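Local coordinates for mannan endo-1,6-alpha-mannosidase (Chaetomium thermophilum, PDB 6RY0), which probably acts on alpha-1,6-mannosidic linkages as a family 76 glycosidase or transglycosidase, and is thought to help transfer GPI-anchored glycoproteins into the fungal cell wall, at residues R257-H269 with I294-P308. Numbering follows the deposited sequence. Where two conformers were deposited one is given.
Sequences RAQFSYNAALLLH and ILRDFFKDGVVFEIP
The first turn of helix 261-278, in an antiparallel helical hairpin with helix 281-298, receives the carboxylate of E306 from the chain that returns after the second helix. Both oxygens work: OE2 accepts S261 N at 2.8 Å in a nearly straight bond (169°), OE1 accepts S261 OG at 2.7 Å, and each uses its syn lone pair. The E306 chain reaches them by a bend at chi2 (57°). So close to the helix N-terminus, the carboxylate probably gains from the helix dipole. With an alanine at E306, S261 N and OG would probably lose both acceptors, and a gap would be likely to open beside F260 and S261. E306 OE2 also lies at the edge of the F260 ring, while P308 CG covers one face of that ring, 3.8 Å from its centroid. The F298 ring lies against the start of helix 261-278: S261 CA sits over one face, 3.6 Å from the centroid, and D297 CB over the opposite one. Q259 O meets the F298 edge at CE1 (3.2 Å); this buried carbonyl has no polar partner and is enclosed by F298, I307 and P308. Farther along, I294 packs on A264, its CG1 3.6 Å from A264 CB, and I294 CD1 reaches L268 CD2 at 3.8 Å. The short segments of the two helices run at 169° with axes 10.9 Å apart. F323 of helix 323-337 touches both S261 and E306. Antiparallel helix hairpins of this kind are typical of the (alpha/alpha)6 barrel of glycoside hydrolase family 76, here tied at one end by the E306 carboxylate hydrogen-bonded to the first residue of the helix.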
ATOM      1  N   ARG A 257      -7.468 -14.769  12.782  1.00 10.99           N
ATOM      2  CA  ARG A 257      -8.213 -14.943  11.544  0.63 10.73           C
ATOM      3  C   ARG A 257      -8.949 -13.678  11.085  1.00 10.00           C
ATOM      4  O   ARG A 257      -9.737 -13.733  10.150  1.00 10.31           O
ATOM      5  CB  ARG A 257      -9.092 -16.215  11.551  0.63 12.79           C
ATOM      6  CG  ARG A 257      -8.241 -17.542  11.495  0.63 14.56           C
ATOM      7  CD  ARG A 257      -9.085 -18.828  11.407  0.63 16.53           C
ATOM      8  NE  ARG A 257      -8.235 -20.026  11.302  0.63 18.72           N
ATOM      9  CZ  ARG A 257      -7.639 -20.625  12.330  0.63 21.11           C
ATOM     10  NH1 ARG A 257      -7.793 -20.150  13.559  0.63 22.55           N
ATOM     11  NH2 ARG A 257      -6.868 -21.693  12.133  0.63 21.74           N
ATOM     12  N   ALA A 258      -8.635 -12.530  11.685  1.00  9.93           N
ATOM     13  CA  ALA A 258      -9.149 -11.279  11.131  1.00 10.25           C
ATOM     14  C   ALA A 258      -8.672 -11.144   9.691  1.00  8.87           C
ATOM     15  O   ALA A 258      -7.501 -11.338   9.389  1.00  9.50           O
ATOM     16  CB  ALA A 258      -8.670 -10.078  11.939  1.00 11.48           C
ATOM     17  N   GLN A 259      -9.595 -10.765   8.829  1.00  8.21           N
ATOM     18  CA  GLN A 259      -9.389 -10.606   7.385  1.00  7.87           C
ATOM     19  C   GLN A 259      -9.436  -9.133   7.009  1.00  7.56           C
ATOM     20  O   GLN A 259     -10.510  -8.574   6.787  1.00  8.72           O
ATOM     21  CB  GLN A 259     -10.427 -11.385   6.607  1.00  8.26           C
ATOM     22  CG  GLN A 259     -10.288 -12.902   6.739  1.00  8.52           C
ATOM     23  CD  GLN A 259     -11.395 -13.613   5.987  1.00 10.00           C
ATOM     24  OE1 GLN A 259     -11.480 -13.490   4.734  1.00 11.30           O
ATOM     25  NE2 GLN A 259     -12.205 -14.331   6.672  1.00 10.77           N
ATOM     26  N   PHE A 260      -8.262  -8.502   6.942  1.00  7.54           N
ATOM     27  CA  PHE A 260      -8.166  -7.118   6.522  1.00  7.48           C
ATOM     28  C   PHE A 260      -7.989  -7.066   5.012  1.00  7.18           C
ATOM     29  O   PHE A 260      -7.193  -7.832   4.431  1.00  7.68           O
ATOM     30  CB  PHE A 260      -7.023  -6.402   7.236  1.00  8.30           C
ATOM     31  CG  PHE A 260      -7.268  -6.241   8.707  1.00  9.19           C
ATOM     32  CD1 PHE A 260      -8.135  -5.267   9.152  1.00 10.40           C
ATOM     33  CD2 PHE A 260      -6.690  -7.078   9.631  1.00 10.97           C
ATOM     34  CE1 PHE A 260      -8.408  -5.131  10.487  1.00 12.52           C
ATOM     35  CE2 PHE A 260      -6.965  -6.947  10.985  1.00 13.17           C
ATOM     36  CZ  PHE A 260      -7.821  -5.982  11.399  1.00 13.48           C
ATOM     37  N   SER A 261      -8.701  -6.143   4.375  1.00  6.99           N
ATOM     38  CA  SER A 261      -8.769  -6.122   2.925  1.00  7.33           C
ATOM     39  C   SER A 261      -7.396  -5.995   2.282  1.00  7.78           C
ATOM     40  O   SER A 261      -7.114  -6.636   1.258  1.00  8.19           O
ATOM     41  CB  SER A 261      -9.665  -4.973   2.491  1.00  7.73           C
ATOM     42  OG  SER A 261      -9.117  -3.711   2.803  1.00  7.54           O
ATOM     43  N   TYR A 262      -6.537  -5.176   2.869  1.00  8.10           N
ATOM     44  CA  TYR A 262      -5.249  -4.890   2.232  1.00  8.68           C
ATOM     45  C   TYR A 262      -4.328  -6.096   2.221  1.00  7.49           C
ATOM     46  O   TYR A 262      -3.413  -6.126   1.411  1.00  7.93           O
ATOM     47  CB  TYR A 262      -4.566  -3.649   2.838  1.00 11.11           C
ATOM     48  CG  TYR A 262      -3.861  -3.785   4.185  1.00 12.33           C
ATOM     49  CD1 TYR A 262      -4.301  -4.654   5.190  1.00 13.09           C
ATOM     50  CD2 TYR A 262      -2.750  -3.011   4.454  1.00 14.16           C
ATOM     51  CE1 TYR A 262      -3.664  -4.743   6.416  1.00 14.89           C
ATOM     52  CE2 TYR A 262      -2.123  -3.096   5.697  1.00 15.05           C
ATOM     53  CZ  TYR A 262      -2.566  -3.980   6.670  1.00 15.77           C
ATOM     54  OH  TYR A 262      -1.939  -4.100   7.886  1.00 18.07           O
ATOM     55  N   ASN A 263      -4.508  -7.049   3.118  1.00  7.21           N
ATOM     56  CA  ASN A 263      -3.663  -8.238   3.110  1.00  7.35           C
ATOM     57  C   ASN A 263      -3.929  -9.098   1.895  1.00  6.89           C
ATOM     58  O   ASN A 263      -3.019  -9.413   1.111  1.00  6.97           O
ATOM     59  CB  ASN A 263      -3.837  -9.054   4.406  1.00  7.58           C
ATOM     60  CG  ASN A 263      -2.958  -8.577   5.520  1.00  8.74           C
ATOM     61  OD1 ASN A 263      -1.849  -8.094   5.275  1.00 10.05           O
ATOM     62  ND2 ASN A 263      -3.401  -8.761   6.759  1.00  9.26           N
ATOM     63  N   ALA A 264      -5.176  -9.463   1.666  1.00  7.50           N
ATOM     64  CA  ALA A 264      -5.503 -10.244   0.473  1.00  7.10           C
ATOM     65  C   ALA A 264      -5.190  -9.448  -0.781  1.00  6.59           C
ATOM     66  O   ALA A 264      -4.671 -10.001  -1.756  1.00  6.77           O
ATOM     67  CB  ALA A 264      -6.963 -10.699   0.490  1.00  8.02           C
ATOM     68  N   ALA A 265      -5.515  -8.161  -0.805  1.00  6.22           N
ATOM     69  CA  ALA A 265      -5.294  -7.388  -2.015  1.00  6.69           C
ATOM     70  C   ALA A 265      -3.805  -7.241  -2.332  1.00  6.04           C
ATOM     71  O   ALA A 265      -3.438  -7.242  -3.515  1.00  6.18           O
ATOM     72  CB  ALA A 265      -5.948  -6.003  -1.920  1.00  7.52           C
ATOM     73  N   LEU A 266      -2.943  -7.103  -1.328  1.00  5.99           N
ATOM     74  CA  LEU A 266      -1.527  -6.973  -1.596  1.00  5.83           C
ATOM     75  C   LEU A 266      -0.974  -8.283  -2.147  1.00  5.85           C
ATOM     76  O   LEU A 266      -0.127  -8.282  -3.034  1.00  6.24           O
ATOM     77  CB  LEU A 266      -0.774  -6.523  -0.336  1.00  6.04           C
ATOM     78  CG  LEU A 266       0.691  -6.143  -0.574  1.00  6.40           C
ATOM     79  CD1 LEU A 266       0.865  -5.191  -1.738  1.00  6.49           C
ATOM     80  CD2 LEU A 266       1.236  -5.516   0.689  1.00  7.13           C
ATOM     81  N   LEU A 267      -1.413  -9.422  -1.607  1.00  5.91           N
ATOM     82  CA  LEU A 267      -0.993 -10.696  -2.157  1.00  5.73           C
ATOM     83  C   LEU A 267      -1.486 -10.862  -3.591  1.00  5.97           C
ATOM     84  O   LEU A 267      -0.748 -11.376  -4.438  1.00  6.30           O
ATOM     85  CB  LEU A 267      -1.441 -11.852  -1.292  1.00  6.57           C
ATOM     86  CG  LEU A 267      -0.802 -11.911   0.103  1.00  6.75           C
ATOM     87  CD1 LEU A 267      -1.253 -13.159   0.825  1.00  7.61           C
ATOM     88  CD2 LEU A 267       0.688 -11.836   0.048  1.00  7.25           C
ATOM     89  N   LEU A 268      -2.721 -10.462  -3.888  1.00  5.90           N
ATOM     90  CA  LEU A 268      -3.199 -10.482  -5.270  1.00  6.04           C
ATOM     91  C   LEU A 268      -2.291  -9.649  -6.178  1.00  6.35           C
ATOM     92  O   LEU A 268      -1.934 -10.083  -7.262  1.00  6.75           O
ATOM     93  CB  LEU A 268      -4.648  -9.970  -5.321  1.00  6.15           C
ATOM     94  CG  LEU A 268      -5.205  -9.793  -6.732  1.00  6.82           C
ATOM     95  CD1 LEU A 268      -5.355 -11.117  -7.471  1.00  8.76           C
ATOM     96  CD2 LEU A 268      -6.528  -9.067  -6.698  1.00  8.11           C
ATOM     97  N   HIS A 269      -1.964  -8.445  -5.731  1.00  6.13           N
ATOM     98  CA  HIS A 269      -1.106  -7.541  -6.500  1.00  6.21           C
ATOM     99  C   HIS A 269       0.237  -8.212  -6.785  1.00  6.21           C
ATOM    100  O   HIS A 269       0.653  -8.268  -7.947  1.00  6.91           O
ATOM    101  CB  HIS A 269      -0.975  -6.260  -5.681  1.00  6.29           C
ATOM    102  CG  HIS A 269      -0.293  -5.108  -6.340  1.00  6.13           C
ATOM    103  ND1 HIS A 269       1.019  -4.780  -6.083  1.00  7.37           N
ATOM    104  CD2 HIS A 269      -0.790  -4.120  -7.120  1.00  6.58           C
ATOM    105  CE1 HIS A 269       1.281  -3.629  -6.670  1.00  7.77           C
ATOM    106  NE2 HIS A 269       0.210  -3.200  -7.303  1.00  6.85           N
ATOM    107  N   ILE A 294     -11.291 -12.415  -2.584  1.00  6.61           N
ATOM    108  CA  ILE A 294     -11.519 -10.998  -2.324  1.00  6.83           C
ATOM    109  C   ILE A 294     -12.921 -10.571  -2.706  1.00  7.36           C
ATOM    110  O   ILE A 294     -13.601  -9.847  -1.960  1.00  7.90           O
ATOM    111  CB  ILE A 294     -10.465 -10.176  -3.064  1.00  7.00           C
ATOM    112  CG1 ILE A 294      -9.108 -10.315  -2.399  1.00  7.34           C
ATOM    113  CG2 ILE A 294     -10.872  -8.716  -3.193  1.00  8.20           C
ATOM    114  CD1 ILE A 294      -7.933  -9.924  -3.291  1.00  8.17           C
ATOM    115  N   LEU A 295     -13.361 -11.004  -3.876  1.00  7.52           N
ATOM    116  CA  LEU A 295     -14.683 -10.639  -4.345  1.00  8.14           C
ATOM    117  C   LEU A 295     -15.756 -11.209  -3.429  1.00  8.72           C
ATOM    118  O   LEU A 295     -16.765 -10.563  -3.171  1.00 12.08           O
ATOM    119  CB  LEU A 295     -14.901 -11.090  -5.792  1.00  8.80           C
ATOM    120  CG  LEU A 295     -14.021 -10.378  -6.800  1.00  9.33           C
ATOM    121  CD1 LEU A 295     -14.086 -11.067  -8.139  1.00 10.90           C
ATOM    122  CD2 LEU A 295     -14.335  -8.896  -6.932  1.00 10.71           C
ATOM    123  N   ARG A 296     -15.536 -12.417  -2.927  1.00  7.55           N
ATOM    124  CA  ARG A 296     -16.461 -13.054  -2.004  1.00  8.16           C
ATOM    125  C   ARG A 296     -16.505 -12.362  -0.650  1.00  8.32           C
ATOM    126  O   ARG A 296     -17.565 -12.210  -0.042  1.00  9.64           O
ATOM    127  CB  ARG A 296     -16.011 -14.516  -1.849  1.00  8.24           C
ATOM    128  CG  ARG A 296     -16.776 -15.345  -0.844  1.00  8.69           C
ATOM    129  CD  ARG A 296     -16.073 -16.658  -0.562  1.00  9.09           C
ATOM    130  NE  ARG A 296     -14.814 -16.391   0.142  1.00  8.62           N
ATOM    131  CZ  ARG A 296     -13.656 -17.019  -0.024  1.00  8.38           C
ATOM    132  NH1 ARG A 296     -13.540 -18.034  -0.876  1.00  9.19           N
ATOM    133  NH2 ARG A 296     -12.596 -16.621   0.661  1.00  8.11           N
ATOM    134  N   ASP A 297     -15.332 -12.002  -0.151  1.00  7.82           N
ATOM    135  CA  ASP A 297     -15.219 -11.567   1.230  1.00  8.31           C
ATOM    136  C   ASP A 297     -15.362 -10.069   1.448  1.00  7.95           C
ATOM    137  O   ASP A 297     -15.944  -9.655   2.465  1.00  9.33           O
ATOM    138  CB  ASP A 297     -13.867 -12.016   1.806  1.00  8.41           C
ATOM    139  CG  ASP A 297     -13.721 -13.527   1.899  1.00  8.86           C
ATOM    140  OD1 ASP A 297     -14.772 -14.215   1.993  1.00  9.94           O
ATOM    141  OD2 ASP A 297     -12.567 -14.010   1.925  1.00  8.92           O
ATOM    142  N   PHE A 298     -14.810  -9.265   0.548  1.00  7.45           N
ATOM    143  CA  PHE A 298     -14.708  -7.827   0.809  1.00  7.96           C
ATOM    144  C   PHE A 298     -15.669  -6.977   0.021  1.00  8.74           C
ATOM    145  O   PHE A 298     -15.819  -5.810   0.338  1.00 12.18           O
ATOM    146  CB  PHE A 298     -13.277  -7.318   0.565  1.00  7.69           C
ATOM    147  CG  PHE A 298     -12.305  -7.895   1.548  1.00  7.43           C
ATOM    148  CD1 PHE A 298     -12.319  -7.478   2.860  1.00  7.90           C
ATOM    149  CD2 PHE A 298     -11.424  -8.886   1.167  1.00  8.53           C
ATOM    150  CE1 PHE A 298     -11.451  -8.035   3.783  1.00  8.51           C
ATOM    151  CE2 PHE A 298     -10.565  -9.444   2.068  1.00  8.42           C
ATOM    152  CZ  PHE A 298     -10.594  -9.029   3.389  1.00  8.37           C
ATOM    153  N   PHE A 299     -16.322  -7.511  -0.998  1.00  8.10           N
ATOM    154  CA  PHE A 299     -17.252  -6.718  -1.786  1.00  8.78           C
ATOM    155  C   PHE A 299     -18.653  -7.144  -1.438  1.00 10.11           C
ATOM    156  O   PHE A 299     -19.028  -8.305  -1.548  1.00 11.46           O
ATOM    157  CB  PHE A 299     -16.936  -6.835  -3.279  1.00  9.28           C
ATOM    158  CG  PHE A 299     -15.709  -6.052  -3.648  1.00  9.26           C
ATOM    159  CD1 PHE A 299     -14.442  -6.578  -3.479  1.00  8.68           C
ATOM    160  CD2 PHE A 299     -15.806  -4.754  -4.114  1.00 10.59           C
ATOM    161  CE1 PHE A 299     -13.305  -5.840  -3.801  1.00 10.35           C
ATOM    162  CE2 PHE A 299     -14.686  -4.017  -4.426  1.00 11.73           C
ATOM    163  CZ  PHE A 299     -13.437  -4.544  -4.267  1.00 11.75           C
ATOM    164  N   LYS A 300     -19.443  -6.188  -0.957  1.00 11.25           N
ATOM    165  CA  LYS A 300     -20.804  -6.419  -0.500  1.00 13.12           C
ATOM    166  C   LYS A 300     -21.720  -5.601  -1.381  1.00 15.77           C
ATOM    167  O   LYS A 300     -21.660  -4.378  -1.397  1.00 16.94           O
ATOM    168  CB  LYS A 300     -20.914  -6.001   0.950  1.00 14.97           C
ATOM    169  CG  LYS A 300     -20.091  -6.975   1.771  1.00 17.53           C
ATOM    170  CD  LYS A 300     -20.306  -6.964   3.235  1.00 19.11           C
ATOM    171  CE  LYS A 300     -19.357  -7.868   3.939  1.00 19.26           C
ATOM    172  NZ  LYS A 300     -19.638  -9.305   3.642  1.00 19.50           N
ATOM    173  N   ASP A 301     -22.542  -6.293  -2.163  0.71 17.30           N
ATOM    174  CA  ASP A 301     -23.343  -5.617  -3.166  0.71 19.16           C
ATOM    175  C   ASP A 301     -22.498  -4.641  -3.987  0.71 18.27           C
ATOM    176  O   ASP A 301     -22.927  -3.516  -4.246  0.71 19.17           O
ATOM    177  CB  ASP A 301     -24.553  -4.892  -2.521  0.71 21.72           C
ATOM    178  CG  ASP A 301     -25.383  -5.800  -1.534  0.71 23.38           C
ATOM    179  OD1 ASP A 301     -25.622  -6.979  -1.851  0.71 24.16           O
ATOM    180  OD2 ASP A 301     -25.837  -5.351  -0.445  0.71 23.63           O
ATOM    181  N   GLY A 302     -21.290  -5.064  -4.359  1.00 16.48           N
ATOM    182  CA  GLY A 302     -20.475  -4.265  -5.227  1.00 13.89           C
ATOM    183  C   GLY A 302     -19.637  -3.184  -4.544  1.00 11.36           C
ATOM    184  O   GLY A 302     -19.038  -2.388  -5.256  1.00 10.61           O
ATOM    185  N   VAL A 303     -19.549  -3.173  -3.215  1.00 10.56           N
ATOM    186  CA  VAL A 303     -18.859  -2.111  -2.512  1.00  9.48           C
ATOM    187  C   VAL A 303     -17.839  -2.710  -1.563  1.00  8.77           C
ATOM    188  O   VAL A 303     -18.158  -3.622  -0.781  1.00  9.63           O
ATOM    189  CB  VAL A 303     -19.858  -1.241  -1.741  1.00 10.47           C
ATOM    190  CG1 VAL A 303     -19.113  -0.071  -1.095  1.00 10.53           C
ATOM    191  CG2 VAL A 303     -20.970  -0.742  -2.683  1.00 11.65           C
ATOM    192  N   VAL A 304     -16.615  -2.194  -1.583  1.00  8.51           N
ATOM    193  CA  VAL A 304     -15.595  -2.689  -0.667  1.00  8.79           C
ATOM    194  C   VAL A 304     -16.005  -2.398   0.789  1.00  9.13           C
ATOM    195  O   VAL A 304     -16.541  -1.329   1.103  1.00 11.16           O
ATOM    196  CB  VAL A 304     -14.237  -2.059  -0.998  1.00  9.24           C
ATOM    197  CG1 VAL A 304     -14.271  -0.574  -0.774  1.00 10.53           C
ATOM    198  CG2 VAL A 304     -13.117  -2.741  -0.237  1.00 11.94           C
ATOM    199  N   PHE A 305     -15.707  -3.332   1.678  1.00  8.12           N
ATOM    200  CA  PHE A 305     -16.189  -3.302   3.043  1.00  8.59           C
ATOM    201  C   PHE A 305     -15.095  -3.875   3.941  1.00  8.19           C
ATOM    202  O   PHE A 305     -14.633  -5.010   3.706  1.00  8.88           O
ATOM    203  CB  PHE A 305     -17.490  -4.107   3.147  1.00  9.54           C
ATOM    204  CG  PHE A 305     -18.192  -3.966   4.440  1.00 11.41           C
ATOM    205  CD1 PHE A 305     -17.892  -4.763   5.492  1.00 12.43           C
ATOM    206  CD2 PHE A 305     -19.181  -3.001   4.599  1.00 14.06           C
ATOM    207  CE1 PHE A 305     -18.599  -4.611   6.701  1.00 13.72           C
ATOM    208  CE2 PHE A 305     -19.886  -2.872   5.760  1.00 15.36           C
ATOM    209  CZ  PHE A 305     -19.581  -3.645   6.805  1.00 14.89           C
ATOM    210  N   GLU A 306     -14.720  -3.144   4.973  1.00  8.25           N
ATOM    211  CA  GLU A 306     -13.611  -3.559   5.839  1.00  8.10           C
ATOM    212  C   GLU A 306     -14.139  -4.497   6.919  1.00  8.63           C
ATOM    213  O   GLU A 306     -14.471  -4.073   8.031  1.00  9.04           O
ATOM    214  CB  GLU A 306     -12.880  -2.348   6.416  1.00  7.88           C
ATOM    215  CG  GLU A 306     -11.508  -2.693   6.954  1.00  7.89           C
ATOM    216  CD  GLU A 306     -10.633  -3.323   5.883  1.00  7.63           C
ATOM    217  OE1 GLU A 306     -10.490  -2.669   4.823  1.00  8.00           O
ATOM    218  OE2 GLU A 306     -10.142  -4.445   6.088  1.00  8.60           O
ATOM    219  N   ILE A 307     -14.246  -5.784   6.571  1.00  8.81           N
ATOM    220  CA  ILE A 307     -15.014  -6.730   7.388  1.00 10.09           C
ATOM    221  C   ILE A 307     -14.631  -6.758   8.876  1.00  9.71           C
ATOM    222  O   ILE A 307     -15.540  -6.962   9.655  1.00 11.00           O
ATOM    223  CB  ILE A 307     -15.302  -8.104   6.722  1.00 12.73           C
ATOM    224  CG1 ILE A 307     -14.004  -8.747   6.366  1.00 14.12           C
ATOM    225  CG2 ILE A 307     -16.217  -7.988   5.490  1.00 12.55           C
ATOM    226  CD1 ILE A 307     -14.092  -9.996   5.472  1.00 14.04           C
ATOM    227  N   PRO A 308     -13.354  -6.592   9.293  1.00 10.10           N
ATOM    228  CA  PRO A 308     -13.121  -6.704  10.734  1.00 11.33           C
ATOM    229  C   PRO A 308     -13.643  -5.563  11.568  1.00 11.98           C
ATOM    230  O   PRO A 308     -13.700  -5.729  12.783  1.00 14.77           O
ATOM    231  CB  PRO A 308     -11.593  -6.778  10.848  1.00 12.44           C
ATOM    232  CG  PRO A 308     -11.141  -7.255   9.482  1.00 12.07           C
ATOM    233  CD  PRO A 308     -12.078  -6.538   8.555  1.00 11.01           C
TER